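Local structure of clavulanic acid biosynthesis oligopeptide binding protein 2 (2WOL) at residues 323-328 with 522-527; 331-336 with 406-411; 400-405 with 448-453. The protein probably binds oligopeptides as an extracellular solute-binding protein, and belongs to the clavulanic acid biosynthetic pathway of Streptomyces clavuligerus. One frame throughout, in Å; residues are numbered along the deposited sequence.

Contact 1: 323-328 with 522-527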
loop_
_atom_site.group_PDB
_atom_site.type_symbol
_atom_site.label_atom_id
_atom_site.label_comp_id
_atom_site.label_asym_id
_atom_site.label_seq_id
_atom_site.Cartn_x
_atom_site.Cartn_y
_atom_site.Cartn_z
ATOM N N ARG A 323 14.753 13.434 20.150
ATOM C CA ARG A 323 14.956 14.697 19.436
ATOM C C ARG A 323 16.412 14.898 19.024
ATOM O O ARG A 323 16.681 15.428 17.946
ATOM C CB ARG A 323 14.441 15.884 20.259
ATOM C CG ARG A 323 12.925 15.872 20.389
ATOM C CD ARG A 323 12.393 17.014 21.226
ATOM N NE ARG A 323 10.935 16.959 21.266
ATOM C CZ ARG A 323 10.175 17.562 22.178
ATOM N NH1 ARG A 323 10.717 18.298 23.146
ATOM N NH2 ARG A 323 8.858 17.427 22.118
ATOM N N ALA A 324 17.344 14.470 19.874
ATOM C CA ALA A 324 18.761 14.517 19.528
ATOM C C ALA A 324 19.015 13.764 18.229
ATOM O O ALA A 324 19.708 14.257 17.345
ATOM C CB ALA A 324 19.608 13.942 20.652
ATOM N N VAL A 325 18.427 12.577 18.115
ATOM C CA VAL A 325 18.569 11.764 16.912
ATOM C C VAL A 325 17.999 12.487 15.683
ATOM O O VAL A 325 18.626 12.496 14.619
ATOM C CB VAL A 325 17.918 10.374 17.090
ATOM C CG1 VAL A 325 17.887 9.606 15.768
ATOM C CG2 VAL A 325 18.665 9.580 18.157
ATOM N N GLN A 326 16.833 13.111 15.839
ATOM C CA GLN A 326 16.219 13.842 14.730
ATOM C C GLN A 326 17.126 14.985 14.262
ATOM O O GLN A 326 17.368 15.132 13.069
ATOM C CB GLN A 326 14.840 14.378 15.116
ATOM C CG GLN A 326 13.871 13.327 15.677
ATOM C CD GLN A 326 12.743 12.940 14.732
ATOM O OE1 GLN A 326 12.603 13.481 13.630
ATOM N NE2 GLN A 326 11.906 12.015 15.183
ATOM N N TYR A 327 17.644 15.777 15.201
ATOM C CA TYR A 327 18.518 16.901 14.854
ATOM C C TYR A 327 19.831 16.466 14.211
ATOM O O TYR A 327 20.358 17.169 13.346
ATOM C CB TYR A 327 18.834 17.745 16.089
ATOM C CG TYR A 327 17.734 18.683 16.525
ATOM C CD1 TYR A 327 17.165 18.572 17.794
ATOM C CD2 TYR A 327 17.278 19.697 15.684
ATOM C CE1 TYR A 327 16.165 19.432 18.212
ATOM C CE2 TYR A 327 16.272 20.568 16.093
ATOM C CZ TYR A 327 15.719 20.432 17.362
ATOM O OH TYR A 327 14.721 21.288 17.781
ATOM N N ALA A 328 20.366 15.323 14.646
ATOM C CA ALA A 328 21.671 14.846 14.174
ATOM C C ALA A 328 21.603 13.997 12.905
ATOM O O ALA A 328 22.620 13.498 12.431
ATOM C CB ALA A 328 22.401 14.094 15.286
ATOM N N VAL A 522 9.095 10.032 17.902
ATOM C CA VAL A 522 9.290 8.585 17.759
ATOM C C VAL A 522 9.518 8.137 16.312
ATOM O O VAL A 522 10.055 7.057 16.079
ATOM C CB VAL A 522 8.141 7.765 18.398
ATOM C CG1 VAL A 522 8.182 7.878 19.922
ATOM C CG2 VAL A 522 6.783 8.204 17.861
ATOM N N LEU A 523 9.123 8.973 15.350
ATOM C CA LEU A 523 9.337 8.671 13.933
ATOM C C LEU A 523 10.188 9.752 13.280
ATOM O O LEU A 523 9.856 10.937 13.356
ATOM C CB LEU A 523 8.002 8.538 13.188
ATOM C CG LEU A 523 7.000 7.487 13.688
ATOM C CD1 LEU A 523 5.748 7.484 12.826
ATOM C CD2 LEU A 523 7.624 6.098 13.726
ATOM N N LEU A 524 11.281 9.323 12.651
ATOM C CA LEU A 524 12.159 10.200 11.886
ATOM C C LEU A 524 11.913 9.971 10.395
ATOM O O LEU A 524 12.353 8.960 9.840
ATOM C CB LEU A 524 13.629 9.934 12.237
ATOM C CG LEU A 524 14.735 10.519 11.347
ATOM C CD1 LEU A 524 14.651 12.046 11.231
ATOM C CD2 LEU A 524 16.100 10.106 11.870
ATOM N N PRO A 525 11.198 10.907 9.745
ATOM C CA PRO A 525 10.916 10.793 8.317
ATOM C C PRO A 525 12.188 11.024 7.518
ATOM O O PRO A 525 12.960 11.928 7.840
ATOM C CB PRO A 525 9.917 11.927 8.046
ATOM C CG PRO A 525 9.607 12.552 9.352
ATOM C CD PRO A 525 10.641 12.137 10.331
ATOM N N LEU A 526 12.404 10.206 6.492
ATOM C CA LEU A 526 13.574 10.371 5.627
ATOM C C LEU A 526 13.173 10.871 4.244
ATOM O O LEU A 526 13.430 12.027 3.896
ATOM C CB LEU A 526 14.384 9.073 5.533
ATOM C CG LEU A 526 14.904 8.500 6.858
ATOM C CD1 LEU A 526 15.661 7.207 6.621
ATOM C CD2 LEU A 526 15.786 9.507 7.584
ATOM N N VAL A 527 12.543 9.999 3.465
ATOM C CA VAL A 527 12.074 10.366 2.129
ATOM C C VAL A 527 10.728 9.736 1.827
ATOM O O VAL A 527 10.393 8.688 2.383
ATOM C CB VAL A 527 13.078 9.949 1.003
ATOM C CG1 VAL A 527 14.418 10.673 1.151
ATOM C CG2 VAL A 527 13.277 8.429 0.956
#

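Contact 2: 331-336 with 406-411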
loop_
_atom_site.group_PDB
_atom_site.type_symbol
_atom_site.label_atom_id
_atom_site.label_comp_id
_atom_site.label_asym_id
_atom_site.label_seq_id
_atom_site.Cartn_x
_atom_site.Cartn_y
_atom_site.Cartn_z
ATOM N N LYS A 331 20.281 14.356 6.561
ATOM C CA LYS A 331 19.213 13.998 5.622
ATOM C C LYS A 331 19.732 13.775 4.204
ATOM O O LYS A 331 19.167 12.986 3.445
ATOM C CB LYS A 331 18.113 15.065 5.612
ATOM C CG LYS A 331 17.418 15.347 6.963
ATOM C CD LYS A 331 16.698 14.132 7.574
ATOM C CE LYS A 331 15.567 13.597 6.695
ATOM N NZ LYS A 331 14.419 14.543 6.535
ATOM N N ILE A 332 20.803 14.481 3.859
ATOM C CA ILE A 332 21.434 14.358 2.546
ATOM C C ILE A 332 22.132 13.005 2.430
ATOM O O ILE A 332 21.925 12.274 1.454
ATOM C CB ILE A 332 22.425 15.524 2.282
ATOM C CG1 ILE A 332 21.712 16.885 2.377
ATOM C CG2 ILE A 332 23.141 15.351 0.936
ATOM C CD1 ILE A 332 20.517 17.063 1.427
ATOM N N LEU A 333 22.931 12.665 3.442
ATOM C CA LEU A 333 23.611 11.368 3.510
ATOM C C LEU A 333 22.607 10.215 3.508
ATOM O O LEU A 333 22.815 9.191 2.847
ATOM C CB LEU A 333 24.487 11.293 4.767
ATOM C CG LEU A 333 25.413 10.088 4.966
ATOM C CD1 LEU A 333 26.585 10.143 3.986
ATOM C CD2 LEU A 333 25.910 10.005 6.407
ATOM N N LEU A 334 21.516 10.391 4.248
ATOM C CA LEU A 334 20.482 9.368 4.361
ATOM C C LEU A 334 19.748 9.169 3.037
ATOM O O LEU A 334 19.437 8.039 2.659
ATOM C CB LEU A 334 19.512 9.700 5.501
ATOM C CG LEU A 334 20.105 9.475 6.898
ATOM C CD1 LEU A 334 19.441 10.360 7.941
ATOM C CD2 LEU A 334 20.004 8.010 7.290
ATOM N N GLN A 335 19.493 10.267 2.329
ATOM C CA GLN A 335 18.883 10.187 1.004
ATOM C C GLN A 335 19.832 9.530 0.003
ATOM O O GLN A 335 19.401 8.738 -0.840
ATOM C CB GLN A 335 18.471 11.570 0.518
ATOM C CG GLN A 335 17.808 11.554 -0.849
ATOM C CD GLN A 335 17.202 12.882 -1.208
ATOM O OE1 GLN A 335 17.815 13.929 -0.992
ATOM N NE2 GLN A 335 15.988 12.855 -1.760
ATOM N N ASP A 336 21.118 9.857 0.101
ATOM C CA ASP A 336 22.131 9.252 -0.766
ATOM C C ASP A 336 22.193 7.740 -0.563
ATOM O O ASP A 336 22.376 6.990 -1.523
ATOM C CB ASP A 336 23.503 9.897 -0.552
ATOM C CG ASP A 336 23.614 11.278 -1.193
ATOM O OD1 ASP A 336 22.662 11.708 -1.875
ATOM O OD2 ASP A 336 24.661 11.937 -1.009
ATOM N N ALA A 406 20.841 2.273 7.398
ATOM C CA ALA A 406 21.303 2.067 8.775
ATOM C C ALA A 406 22.719 2.606 8.986
ATOM O O ALA A 406 22.982 3.286 9.979
ATOM C CB ALA A 406 21.229 0.591 9.162
ATOM N N ASP A 407 23.613 2.310 8.041
ATOM C CA ASP A 407 24.998 2.785 8.091
ATOM C C ASP A 407 25.071 4.311 8.091
ATOM O O ASP A 407 25.906 4.898 8.784
ATOM C CB ASP A 407 25.817 2.229 6.919
ATOM C CG ASP A 407 26.049 0.726 7.016
ATOM O OD1 ASP A 407 25.946 0.160 8.127
ATOM O OD2 ASP A 407 26.348 0.111 5.967
ATOM N N ALA A 408 24.200 4.943 7.307
ATOM C CA ALA A 408 24.111 6.400 7.271
ATOM C C ALA A 408 23.587 6.974 8.592
ATOM O O ALA A 408 23.969 8.080 8.991
ATOM C CB ALA A 408 23.258 6.853 6.098
ATOM N N VAL A 409 22.729 6.222 9.280
ATOM C CA VAL A 409 22.276 6.633 10.612
ATOM C C VAL A 409 23.447 6.550 11.598
ATOM O O VAL A 409 23.674 7.469 12.383
ATOM C CB VAL A 409 21.069 5.799 11.131
ATOM C CG1 VAL A 409 20.638 6.277 12.517
ATOM C CG2 VAL A 409 19.887 5.890 10.171
ATOM N N VAL A 410 24.193 5.449 11.536
ATOM C CA VAL A 410 25.389 5.256 12.366
ATOM C C VAL A 410 26.363 6.427 12.187
ATOM O O VAL A 410 26.809 7.034 13.163
ATOM C CB VAL A 410 26.100 3.912 12.039
ATOM C CG1 VAL A 410 27.430 3.792 12.787
ATOM C CG2 VAL A 410 25.198 2.731 12.364
ATOM N N GLU A 411 26.670 6.743 10.930
ATOM C CA GLU A 411 27.593 7.823 10.595
ATOM C C GLU A 411 27.086 9.191 11.073
ATOM O O GLU A 411 27.852 9.985 11.629
ATOM C CB GLU A 411 27.854 7.835 9.085
ATOM C CG GLU A 411 28.938 8.804 8.637
ATOM C CD GLU A 411 29.266 8.692 7.151
ATOM O OE1 GLU A 411 29.025 7.622 6.546
ATOM O OE2 GLU A 411 29.768 9.682 6.589
#

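Contact 3: 400-405 with 448-453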
loop_
_atom_site.group_PDB
_atom_site.type_symbol
_atom_site.label_atom_id
_atom_site.label_comp_id
_atom_site.label_asym_id
_atom_site.label_seq_id
_atom_site.Cartn_x
_atom_site.Cartn_y
_atom_site.Cartn_z
ATOM N N GLY A 400 20.786 -5.178 2.544
ATOM C CA GLY A 400 20.479 -4.461 1.308
ATOM C C GLY A 400 20.370 -2.957 1.481
ATOM O O GLY A 400 21.190 -2.341 2.165
ATOM N N LYS A 401 19.350 -2.370 0.858
ATOM C CA LYS A 401 19.156 -0.917 0.861
ATOM C C LYS A 401 18.884 -0.371 2.261
ATOM O O LYS A 401 19.297 0.745 2.593
ATOM C CB LYS A 401 18.022 -0.523 -0.093
ATOM C CG LYS A 401 18.170 0.865 -0.707
ATOM C CD LYS A 401 19.271 0.900 -1.761
ATOM C CE LYS A 401 19.432 2.291 -2.352
ATOM N NZ LYS A 401 20.753 2.463 -3.026
ATOM N N PHE A 402 18.185 -1.163 3.071
ATOM C CA PHE A 402 17.910 -0.814 4.464
ATOM C C PHE A 402 19.202 -0.733 5.272
ATOM O O PHE A 402 19.318 0.103 6.172
ATOM C CB PHE A 402 16.961 -1.837 5.096
ATOM C CG PHE A 402 15.502 -1.602 4.798
ATOM C CD1 PHE A 402 15.096 -0.928 3.647
ATOM C CD2 PHE A 402 14.530 -2.093 5.662
ATOM C CE1 PHE A 402 13.744 -0.729 3.376
ATOM C CE2 PHE A 402 13.179 -1.904 5.396
ATOM C CZ PHE A 402 12.784 -1.218 4.254
ATOM N N ARG A 403 20.157 -1.610 4.954
ATOM C CA ARG A 403 21.459 -1.625 5.629
ATOM C C ARG A 403 22.271 -0.368 5.313
ATOM O O ARG A 403 22.894 0.213 6.208
ATOM C CB ARG A 403 22.253 -2.895 5.282
ATOM C CG ARG A 403 23.668 -2.956 5.871
ATOM C CD ARG A 403 23.656 -2.847 7.393
ATOM N NE ARG A 403 24.977 -2.547 7.945
ATOM C CZ ARG A 403 25.754 -3.426 8.571
ATOM N NH1 ARG A 403 25.356 -4.681 8.739
ATOM N NH2 ARG A 403 26.934 -3.045 9.040
ATOM N N LEU A 404 22.251 0.051 4.050
ATOM C CA LEU A 404 22.909 1.295 3.647
ATOM C C LEU A 404 22.356 2.489 4.421
ATOM O O LEU A 404 23.115 3.350 4.867
ATOM C CB LEU A 404 22.773 1.535 2.138
ATOM C CG LEU A 404 23.421 0.534 1.175
ATOM C CD1 LEU A 404 23.137 0.944 -0.263
ATOM C CD2 LEU A 404 24.920 0.400 1.409
ATOM N N VAL A 405 21.036 2.525 4.582
ATOM C CA VAL A 405 20.384 3.567 5.375
ATOM C C VAL A 405 20.821 3.485 6.843
ATOM O O VAL A 405 21.166 4.507 7.448
ATOM C CB VAL A 405 18.843 3.521 5.218
ATOM C CG1 VAL A 405 18.151 4.427 6.237
ATOM C CG2 VAL A 405 18.446 3.915 3.798
ATOM N N LEU A 448 16.375 1.761 17.633
ATOM C CA LEU A 448 16.017 2.335 16.336
ATOM C C LEU A 448 15.748 1.222 15.334
ATOM O O LEU A 448 16.358 0.151 15.413
ATOM C CB LEU A 448 17.133 3.240 15.796
ATOM C CG LEU A 448 17.759 4.284 16.724
ATOM C CD1 LEU A 448 19.082 3.756 17.268
ATOM C CD2 LEU A 448 17.981 5.600 16.005
ATOM N N LEU A 449 14.843 1.487 14.394
ATOM C CA LEU A 449 14.471 0.526 13.353
ATOM C C LEU A 449 14.323 1.237 12.020
ATOM O O LEU A 449 13.672 2.287 11.945
ATOM C CB LEU A 449 13.148 -0.164 13.702
ATOM C CG LEU A 449 13.147 -1.125 14.895
ATOM C CD1 LEU A 449 11.724 -1.431 15.341
ATOM C CD2 LEU A 449 13.891 -2.412 14.524
ATOM N N VAL A 450 14.916 0.666 10.974
ATOM C CA VAL A 450 14.760 1.188 9.617
ATOM C C VAL A 450 13.626 0.447 8.930
ATOM O O VAL A 450 13.594 -0.785 8.921
ATOM C CB VAL A 450 16.048 1.009 8.772
ATOM C CG1 VAL A 450 15.843 1.530 7.339
ATOM C CG2 VAL A 450 17.222 1.711 9.426
ATOM N N THR A 451 12.691 1.188 8.346
ATOM C CA THR A 451 11.633 0.545 7.582
ATOM C C THR A 451 11.051 1.446 6.499
ATOM O O THR A 451 11.418 2.614 6.387
ATOM C CB THR A 451 10.522 -0.032 8.506
ATOM O OG1 THR A 451 9.747 -0.990 7.775
ATOM C CG2 THR A 451 9.617 1.060 9.055
ATOM N N ASP A 452 10.172 0.876 5.685
ATOM C CA ASP A 452 9.360 1.655 4.763
ATOM C C ASP A 452 7.913 1.208 4.901
ATOM O O ASP A 452 7.648 0.106 5.384
ATOM C CB ASP A 452 9.878 1.565 3.320
ATOM C CG ASP A 452 9.668 0.199 2.684
ATOM O OD1 ASP A 452 9.614 -0.826 3.396
ATOM O OD2 ASP A 452 9.577 0.155 1.439
ATOM N N TRP A 453 6.989 2.076 4.504
ATOM C CA TRP A 453 5.570 1.859 4.738
ATOM C C TRP A 453 4.749 2.499 3.632
ATOM O O TRP A 453 5.034 3.620 3.211
ATOM C CB TRP A 453 5.166 2.458 6.089
ATOM C CG TRP A 453 3.687 2.661 6.255
ATOM C CD1 TRP A 453 3.016 3.851 6.211
ATOM C CD2 TRP A 453 2.697 1.650 6.489
ATOM N NE1 TRP A 453 1.673 3.644 6.402
ATOM C CE2 TRP A 453 1.447 2.305 6.579
ATOM C CE3 TRP A 453 2.743 0.257 6.632
ATOM C CZ2 TRP A 453 0.253 1.613 6.804
ATOM C CZ3 TRP A 453 1.555 -0.427 6.868
ATOM C CH2 TRP A 453 0.328 0.253 6.945
#

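Contact 1: 323-328 with 522-527
Gln-326 of helix 323-327 and Leu-524 of strand 523-527 have the nearest alpha carbons, 6.2 Å between the two CA atoms, and the two short axes run almost parallel, 10° apart, with a closest approach of 9.2 Å. Gln-326 carries the contact. Its chain bends at chi2 (-107°), which swings the terminal amide over to the strand, and NE2 gives a nearly straight hydrogen bond to the backbone O of Leu-523 (3.0 Å, 168° at the hydrogen). The oxygen lies in the plane of the glutamine amide, yet NE2 sits above the carbonyl plane of Leu-523 and not on a lone pair. The same NE2 also bonds to the carbonyl oxygen of Ala-521, so one buried amide nitrogen serves two backbone acceptors where helix 503-520 turns into the strand. This is helix-on-sheet packing in an alpha/beta lobe of a family 5 solute-binding protein: strand 523-534 pairs antiparallel with strand 303-309, and helix 319-327 lies against both, Val-325 and Gln-326 touching Met-309. On the other arm of the amide, OE1 of Gln-326 rests 3.5 Å from CD1 of Leu-524, the two side chains sliding past each other in opposite directions. CD of Pro-525 stands farther off, 4.1 Å from the same OE1. The apolar part is thin: CG1 of Val-325 reaches CD2 of Leu-524 at 4.3 Å. Beyond it, Val-325 packs on Leu-413 of helix 401-414.

Contact 2: 331-336 with 406-411
Leu-333 and Leu-334 of helix 331-336 bear on Ala-408, Val-409 and Glu-411 of helix 406-411. The two segments run nearly antiparallel, 160° apart, with axes 8.8 Å from each other at closest approach. At the start of the segment Lys-331 turns to other partners, its NZ bonding to the backbone oxygen of Thr-348 and weakly to that of Pro-525. Leu-333 comes first in the contact and reaches straight across. Its CG, held anti to the backbone N (chi1 -173°), meets CB of Ala-408 at 4.0 Å, and CD2 goes on to the carboxyl carbon CD of Glu-411, 3.7 Å away. The extended glutamate crosses the leucine at about a right angle, laying its CB, CG and carboxylate over that one methyl; what it offers here is contact surface, since no hydrogen bond links the segments. Leu-334 leaves its helix at a slant, and CD2 does the touching: it sits 3.7 Å from CB of Ala-408 and 3.6 Å from CG2 of Val-409. Ala-408 is thus flanked by both leucines, and its short side chain lets the backbones come close, 5.5 Å between the CA atoms of Leu-334 and Ala-408. Burial deepens from one leucine to the next: Leu-333, partly exposed, lies beside the exposed Glu-411, whereas Leu-334 is buried and also packs on Leu-526 of strand 523-534, with Val-409 resting on Leu-420 of strand 418-425. Two neighbouring helices packed nearly antiparallel through leucine, valine and alanine form part of the helical layer over one face of a mixed sheet, consistent with the alpha/beta lobes of periplasmic-type solute-binding proteins.

Contact 3: 400-405 with 448-453
Phe-402, near the start of helix 401-405, lays its ring along strand 448-453, from Val-450 to Asp-452. The tight part lies at Val-450. CG1 of Val-450 stands over one face of the ring, 4.0 Å from CG of Phe-402, and touches CG1 of Val-405 one helical turn on at 3.9 Å, so this one strand methyl meets both helix side chains. Farther along the ring, CE2 of Phe-402 comes within 3.6 Å of CA of Thr-451, in an oblique approach. Toward the end of the strand the packing changes character. Asp-452, with chi1 at 70° placing its carboxylate between the backbone N and the carbonyl carbon, brings OD1 to the ring edge, 3.3 Å from CZ of Phe-402 and near the ring plane; ring and carboxylate planes are 84° apart. The ring's CH edge would suit this oxygen electrostatically, though no hydrogen bond joins the segments. This side is the more open one, Asp-452 being partly exposed. On the outer side of the helix, Arg-403 forms salt bridges to Asp-407 and Glu-424. Helix 401-414 covers the sheet in which strand 448-453 lies between strands 391-398 (parallel) and 303-309 (antiparallel), and His-305 of the latter meets the Phe-402 ring with planes at about 55°.

Overall arrangement
Contacts 1 and 3 each lay a helix on the same mixed sheet, whereas contact 2 joins two helices above it. Helix 401-414 serves contacts 2 and 3, with Leu-334 CD2 lying 3.7 Å from Val-405 O. Leu-526, on the same strand as contact 1, packs on Val-405 of contact 3 as well as on the helix pair of contact 2. All three are mainly buried, but contact 2 reaches the surface at Glu-411 and contact 3 opens toward Asp-452, while every touching residue of contact 1 is buried. Chemistry follows place: contact 1 alone has a hydrogen bond across its segments, contact 2 rests on aliphatic packing, and contact 3 adds an aromatic ring.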